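PDB 1SR8: cobalt-precorrin-5B C(1)-methyltransferase from Archaeoglobus fulgidus, which probably catalyses the S-adenosylmethionine-dependent methylation of C-1 in cobalt-precorrin-5B, giving cobalt-precorrin-6A on the anaerobic route to adenosylcobalamin. Local coordinates for residues Ala54-Lys65 and Glu77-Ala87. Numbering follows the deposited sequence.
Sequences AAIASLKEKVEK and EVEVEAEKGFA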
ATOM      1  N   ALA A  54      12.553  10.509  10.386  1.00 23.55           N
ATOM      2  CA  ALA A  54      12.977  10.382  11.780  1.00 23.57           C
ATOM      3  C   ALA A  54      14.478  10.630  11.951  1.00 24.28           C
ATOM      4  O   ALA A  54      14.911  11.219  12.938  1.00 25.26           O
ATOM      5  CB  ALA A  54      12.607   9.005  12.315  1.00 23.69           C
ATOM      6  N   ALA A  55      15.277  10.179  10.996  1.00 23.47           N
ATOM      7  CA  ALA A  55      16.713  10.381  11.080  1.00 24.30           C
ATOM      8  C   ALA A  55      17.063  11.874  11.072  1.00 26.00           C
ATOM      9  O   ALA A  55      17.911  12.322  11.851  1.00 26.26           O
ATOM     10  CB  ALA A  55      17.406   9.662   9.925  1.00 24.25           C
ATOM     11  N   ILE A  56      16.412  12.642  10.194  1.00 26.18           N
ATOM     12  CA  ILE A  56      16.651  14.087  10.086  1.00 26.93           C
ATOM     13  C   ILE A  56      16.151  14.831  11.323  1.00 27.89           C
ATOM     14  O   ILE A  56      16.841  15.678  11.877  1.00 29.54           O
ATOM     15  CB  ILE A  56      15.940  14.694   8.839  1.00 26.08           C
ATOM     16  CG1 ILE A  56      16.596  14.182   7.551  1.00 25.06           C
ATOM     17  CG2 ILE A  56      15.987  16.220   8.895  1.00 25.06           C
ATOM     18  CD1 ILE A  56      15.934  14.685   6.289  1.00 22.38           C
ATOM     19  N   ALA A  57      14.937  14.512  11.740  1.00 27.67           N
ATOM     20  CA  ALA A  57      14.337  15.129  12.902  1.00 27.74           C
ATOM     21  C   ALA A  57      15.122  14.835  14.186  1.00 30.34           C
ATOM     22  O   ALA A  57      15.254  15.705  15.048  1.00 31.70           O
ATOM     23  CB  ALA A  57      12.912  14.636  13.047  1.00 27.59           C
ATOM     24  N   SER A  58      15.645  13.617  14.309  1.00 31.29           N
ATOM     25  CA  SER A  58      16.386  13.213  15.509  1.00 32.81           C
ATOM     26  C   SER A  58      17.680  13.981  15.727  1.00 34.99           C
ATOM     27  O   SER A  58      18.283  13.908  16.797  1.00 35.53           O
ATOM     28  CB  SER A  58      16.688  11.714  15.475  1.00 30.14           C
ATOM     29  OG  SER A  58      17.689  11.422  14.525  1.00 29.22           O
ATOM     30  N   LEU A  59      18.119  14.712  14.714  1.00 36.92           N
ATOM     31  CA  LEU A  59      19.336  15.491  14.849  1.00 39.77           C
ATOM     32  C   LEU A  59      19.144  16.627  15.840  1.00 42.49           C
ATOM     33  O   LEU A  59      20.028  16.914  16.643  1.00 43.64           O
ATOM     34  CB  LEU A  59      19.743  16.075  13.507  1.00 37.76           C
ATOM     35  CG  LEU A  59      20.402  15.096  12.555  1.00 36.58           C
ATOM     36  CD1 LEU A  59      20.819  15.834  11.297  1.00 35.36           C
ATOM     37  CD2 LEU A  59      21.598  14.470  13.243  1.00 35.95           C
ATOM     38  N   LYS A  60      17.985  17.275  15.782  1.00 45.45           N
ATOM     39  CA  LYS A  60      17.710  18.389  16.677  1.00 47.96           C
ATOM     40  C   LYS A  60      16.713  18.126  17.807  1.00 48.82           C
ATOM     41  O   LYS A  60      16.103  19.067  18.325  1.00 48.77           O
ATOM     42  CB  LYS A  60      17.258  19.600  15.860  1.00 50.02           C
ATOM     43  CG  LYS A  60      16.337  19.286  14.696  1.00 52.53           C
ATOM     44  CD  LYS A  60      15.939  20.586  13.978  1.00 57.03           C
ATOM     45  CE  LYS A  60      14.651  21.207  14.553  1.00 58.78           C
ATOM     46  NZ  LYS A  60      14.619  21.270  16.044  1.00 58.59           N
ATOM     47  N   GLU A  61      16.565  16.857  18.196  1.00 49.46           N
ATOM     48  CA  GLU A  61      15.651  16.462  19.274  1.00 49.39           C
ATOM     49  C   GLU A  61      15.323  14.972  19.235  1.00 48.80           C
ATOM     50  O   GLU A  61      15.436  14.330  18.192  1.00 48.65           O
ATOM     51  CB  GLU A  61      14.358  17.269  19.193  1.00 50.45           C
ATOM     52  CG  GLU A  61      13.698  17.209  17.841  1.00 53.95           C
ATOM     53  CD  GLU A  61      12.781  18.380  17.614  1.00 55.92           C
ATOM     54  OE1 GLU A  61      11.904  18.609  18.474  1.00 58.28           O
ATOM     55  OE2 GLU A  61      12.937  19.069  16.581  1.00 57.75           O
ATOM     56  N   LYS A  62      14.912  14.427  20.376  1.00 48.87           N
ATOM     57  CA  LYS A  62      14.579  13.011  20.458  1.00 48.76           C
ATOM     58  C   LYS A  62      13.266  12.741  19.728  1.00 46.62           C
ATOM     59  O   LYS A  62      12.297  13.496  19.860  1.00 46.43           O
ATOM     60  CB  LYS A  62      14.498  12.562  21.926  1.00 51.15           C
ATOM     61  CG  LYS A  62      13.364  13.173  22.746  1.00 54.34           C
ATOM     62  CD  LYS A  62      12.027  12.471  22.487  1.00 57.45           C
ATOM     63  CE  LYS A  62      10.942  12.930  23.463  1.00 59.45           C
ATOM     64  NZ  LYS A  62      11.286  12.611  24.886  1.00 60.04           N
ATOM     65  N   VAL A  63      13.253  11.662  18.949  1.00 44.53           N
ATOM     66  CA  VAL A  63      12.081  11.285  18.163  1.00 41.51           C
ATOM     67  C   VAL A  63      11.576   9.894  18.520  1.00 39.61           C
ATOM     68  O   VAL A  63      12.359   8.971  18.750  1.00 39.40           O
ATOM     69  CB  VAL A  63      12.397  11.299  16.637  1.00 41.20           C
ATOM     70  CG1 VAL A  63      11.114  11.159  15.832  1.00 39.55           C
ATOM     71  CG2 VAL A  63      13.129  12.572  16.264  1.00 39.83           C
ATOM     72  N   GLU A  64      10.256   9.755  18.553  1.00 38.14           N
ATOM     73  CA  GLU A  64       9.628   8.481  18.859  1.00 36.73           C
ATOM     74  C   GLU A  64       8.518   8.222  17.867  1.00 34.92           C
ATOM     75  O   GLU A  64       8.037   7.102  17.748  1.00 35.29           O
ATOM     76  CB  GLU A  64       9.053   8.500  20.268  1.00 39.56           C
ATOM     77  CG  GLU A  64      10.102   8.595  21.357  1.00 44.14           C
ATOM     78  CD  GLU A  64       9.488   8.746  22.733  1.00 46.17           C
ATOM     79  OE1 GLU A  64       8.947   9.839  23.039  1.00 47.52           O
ATOM     80  OE2 GLU A  64       9.539   7.760  23.499  1.00 48.48           O
ATOM     81  N   LYS A  65       8.110   9.277  17.169  1.00 34.00           N
ATOM     82  CA  LYS A  65       7.057   9.212  16.155  1.00 32.64           C
ATOM     83  C   LYS A  65       7.268  10.337  15.155  1.00 30.83           C
ATOM     84  O   LYS A  65       7.774  11.406  15.499  1.00 29.72           O
ATOM     85  CB  LYS A  65       5.671   9.391  16.779  1.00 34.26           C
ATOM     86  CG  LYS A  65       5.258   8.295  17.735  1.00 40.09           C
ATOM     87  CD  LYS A  65       3.965   8.667  18.479  1.00 44.11           C
ATOM     88  CE  LYS A  65       3.595   7.624  19.556  1.00 45.91           C
ATOM     89  NZ  LYS A  65       2.399   8.018  20.364  1.00 45.89           N
ATOM     90  N   GLU A  77       1.036   8.718  11.042  1.00 30.38           N
ATOM     91  CA  GLU A  77       2.002   8.827  12.114  1.00 30.40           C
ATOM     92  C   GLU A  77       2.610   7.437  12.316  1.00 30.14           C
ATOM     93  O   GLU A  77       1.898   6.437  12.448  1.00 29.41           O
ATOM     94  CB  GLU A  77       1.297   9.318  13.367  1.00 33.30           C
ATOM     95  CG  GLU A  77       2.194   9.594  14.535  1.00 39.16           C
ATOM     96  CD  GLU A  77       1.412  10.157  15.704  1.00 41.92           C
ATOM     97  OE1 GLU A  77       0.996  11.338  15.632  1.00 43.11           O
ATOM     98  OE2 GLU A  77       1.197   9.407  16.682  1.00 44.16           O
ATOM     99  N   VAL A  78       3.939   7.382  12.312  1.00 29.67           N
ATOM    100  CA  VAL A  78       4.673   6.129  12.460  1.00 28.05           C
ATOM    101  C   VAL A  78       5.596   6.171  13.678  1.00 30.06           C
ATOM    102  O   VAL A  78       6.300   7.162  13.912  1.00 28.43           O
ATOM    103  CB  VAL A  78       5.544   5.846  11.193  1.00 27.68           C
ATOM    104  CG1 VAL A  78       6.300   4.534  11.334  1.00 24.44           C
ATOM    105  CG2 VAL A  78       4.662   5.811   9.956  1.00 25.72           C
ATOM    106  N   GLU A  79       5.580   5.091  14.454  1.00 30.63           N
ATOM    107  CA  GLU A  79       6.437   4.994  15.624  1.00 32.17           C
ATOM    108  C   GLU A  79       7.825   4.585  15.156  1.00 30.44           C
ATOM    109  O   GLU A  79       7.976   3.674  14.346  1.00 28.85           O
ATOM    110  CB  GLU A  79       5.877   3.974  16.620  1.00 34.64           C
ATOM    111  CG  GLU A  79       4.646   4.483  17.352  1.00 41.41           C
ATOM    112  CD  GLU A  79       4.625   4.071  18.814  1.00 46.38           C
ATOM    113  OE1 GLU A  79       4.331   2.887  19.103  1.00 48.57           O
ATOM    114  OE2 GLU A  79       4.915   4.936  19.677  1.00 49.42           O
ATOM    115  N   VAL A  80       8.837   5.276  15.660  1.00 29.74           N
ATOM    116  CA  VAL A  80      10.204   4.998  15.263  1.00 29.42           C
ATOM    117  C   VAL A  80      11.133   5.003  16.473  1.00 32.22           C
ATOM    118  O   VAL A  80      10.737   5.376  17.580  1.00 32.31           O
ATOM    119  CB  VAL A  80      10.716   6.073  14.270  1.00 28.16           C
ATOM    120  CG1 VAL A  80       9.789   6.185  13.081  1.00 26.73           C
ATOM    121  CG2 VAL A  80      10.820   7.418  14.973  1.00 28.24           C
ATOM    122  N   GLU A  81      12.369   4.575  16.241  1.00 33.74           N
ATOM    123  CA  GLU A  81      13.409   4.561  17.260  1.00 35.57           C
ATOM    124  C   GLU A  81      14.546   5.343  16.610  1.00 34.71           C
ATOM    125  O   GLU A  81      15.373   4.779  15.900  1.00 34.99           O
ATOM    126  CB  GLU A  81      13.853   3.130  17.556  1.00 38.98           C
ATOM    127  CG  GLU A  81      14.913   3.027  18.643  1.00 45.63           C
ATOM    128  CD  GLU A  81      15.489   1.626  18.764  1.00 49.07           C
ATOM    129  OE1 GLU A  81      16.126   1.160  17.790  1.00 51.80           O
ATOM    130  OE2 GLU A  81      15.306   0.989  19.829  1.00 50.72           O
ATOM    131  N   ALA A  82      14.574   6.647  16.839  1.00 34.98           N
ATOM    132  CA  ALA A  82      15.594   7.485  16.232  1.00 36.66           C
ATOM    133  C   ALA A  82      16.457   8.219  17.252  1.00 38.26           C
ATOM    134  O   ALA A  82      15.995   8.564  18.341  1.00 38.64           O
ATOM    135  CB  ALA A  82      14.932   8.489  15.295  1.00 34.98           C
ATOM    136  N   GLU A  83      17.714   8.459  16.889  1.00 39.25           N
ATOM    137  CA  GLU A  83      18.633   9.168  17.768  1.00 40.23           C
ATOM    138  C   GLU A  83      19.861   9.683  17.029  1.00 38.49           C
ATOM    139  O   GLU A  83      20.600   8.913  16.421  1.00 38.00           O
ATOM    140  CB  GLU A  83      19.070   8.258  18.915  1.00 42.88           C
ATOM    141  CG  GLU A  83      19.920   8.957  19.955  1.00 47.64           C
ATOM    142  CD  GLU A  83      20.333   8.032  21.076  1.00 50.58           C
ATOM    143  OE1 GLU A  83      19.439   7.533  21.797  1.00 52.26           O
ATOM    144  OE2 GLU A  83      21.553   7.802  21.230  1.00 53.16           O
ATOM    145  N   LYS A  84      20.059  10.996  17.083  1.00 38.10           N
ATOM    146  CA  LYS A  84      21.200  11.656  16.447  1.00 38.44           C
ATOM    147  C   LYS A  84      21.499  11.255  15.007  1.00 37.71           C
ATOM    148  O   LYS A  84      22.598  10.775  14.707  1.00 37.82           O
ATOM    149  CB  LYS A  84      22.461  11.444  17.289  1.00 41.22           C
ATOM    150  CG  LYS A  84      22.383  12.015  18.698  1.00 43.70           C
ATOM    151  CD  LYS A  84      23.747  11.982  19.384  1.00 48.01           C
ATOM    152  CE  LYS A  84      24.241  10.558  19.636  1.00 50.49           C
ATOM    153  NZ  LYS A  84      23.446   9.846  20.685  1.00 52.30           N
ATOM    154  N   GLY A  85      20.533  11.447  14.115  1.00 35.71           N
ATOM    155  CA  GLY A  85      20.757  11.120  12.719  1.00 33.23           C
ATOM    156  C   GLY A  85      20.586   9.668  12.323  1.00 32.71           C
ATOM    157  O   GLY A  85      20.811   9.316  11.164  1.00 32.40           O
ATOM    158  N   PHE A  86      20.200   8.814  13.265  1.00 30.93           N
ATOM    159  CA  PHE A  86      19.999   7.407  12.954  1.00 29.22           C
ATOM    160  C   PHE A  86      18.577   7.020  13.319  1.00 29.87           C
ATOM    161  O   PHE A  86      18.061   7.449  14.350  1.00 30.60           O
ATOM    162  CB  PHE A  86      20.973   6.543  13.744  1.00 28.80           C
ATOM    163  CG  PHE A  86      20.830   5.070  13.474  1.00 28.58           C
ATOM    164  CD1 PHE A  86      21.337   4.511  12.308  1.00 29.14           C
ATOM    165  CD2 PHE A  86      20.167   4.247  14.378  1.00 27.68           C
ATOM    166  CE1 PHE A  86      21.184   3.154  12.045  1.00 29.63           C
ATOM    167  CE2 PHE A  86      20.007   2.890  14.126  1.00 26.82           C
ATOM    168  CZ  PHE A  86      20.515   2.342  12.961  1.00 27.54           C
ATOM    169  N   ALA A  87      17.937   6.219  12.474  1.00 29.72           N
ATOM    170  CA  ALA A  87      16.565   5.782  12.743  1.00 28.75           C
ATOM    171  C   ALA A  87      16.345   4.328  12.359  1.00 27.99           C
ATOM    172  O   ALA A  87      16.951   3.810  11.430  1.00 27.61           O
ATOM    173  CB  ALA A  87      15.563   6.667  12.010  1.00 28.46           C
TER
HETATM  174  O   HOH W   1      18.274  12.148  18.762  1.00 42.18           O
HETATM  175  O   HOH W   2       7.954   4.676  19.310  1.00 48.47           O
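Ser-58, near the C-terminal end of helix 44-57, grips the type I' turn Glu-83 to Phe-86 of a beta hairpin whose strands, 76-83 and 86-90, belong to a six-stranded mixed sheet. Its OG, turned between the backbone N and the carbonyl carbon (chi1 73°), receives Gly-85 N at 2.9 Å and donates to Ala-55 O at 2.8 Å, which fixes the hydroxyl rotation. That donation reaches Ala-55 O from above its carbonyl plane, while the same oxygen takes a CA-H...O contact from Gly-85 CA. Leu-59 covers the turn from the side, with CD2 3.3 Å from Gly-85 N. A water accepts from Lys-84 N and donates to Ser-58 O, alongside a weak direct bond between those two atoms.

The tight part lies between the helix and the sheet face bearing Val-80, Ala-82 and Ala-87. Ala-54 CB sits among these three residues, 3.6 Å from Val-80 CG2, and the small alanines bring the helix backbone close to the strands. Val-63 CG1 flanks the same Val-80 methyl, extending the apolar layer to the edge strand 63-68. Beyond strand 86-90, strand 105-111 adds Ala-108 and Val-110 against Ala-55.

The solvent side is polar. Val-80 N donates to Glu-64 O, where the chain turns a corner, at 2.9 Å. Past Glu-64 the extended, exposed Lys-65 chain runs beside Glu-79 and across Glu-77; its NZ stops 4.0 Å from Glu-79 OE2 and 4.1 Å from Glu-77 OE2, beyond salt-bridge distance.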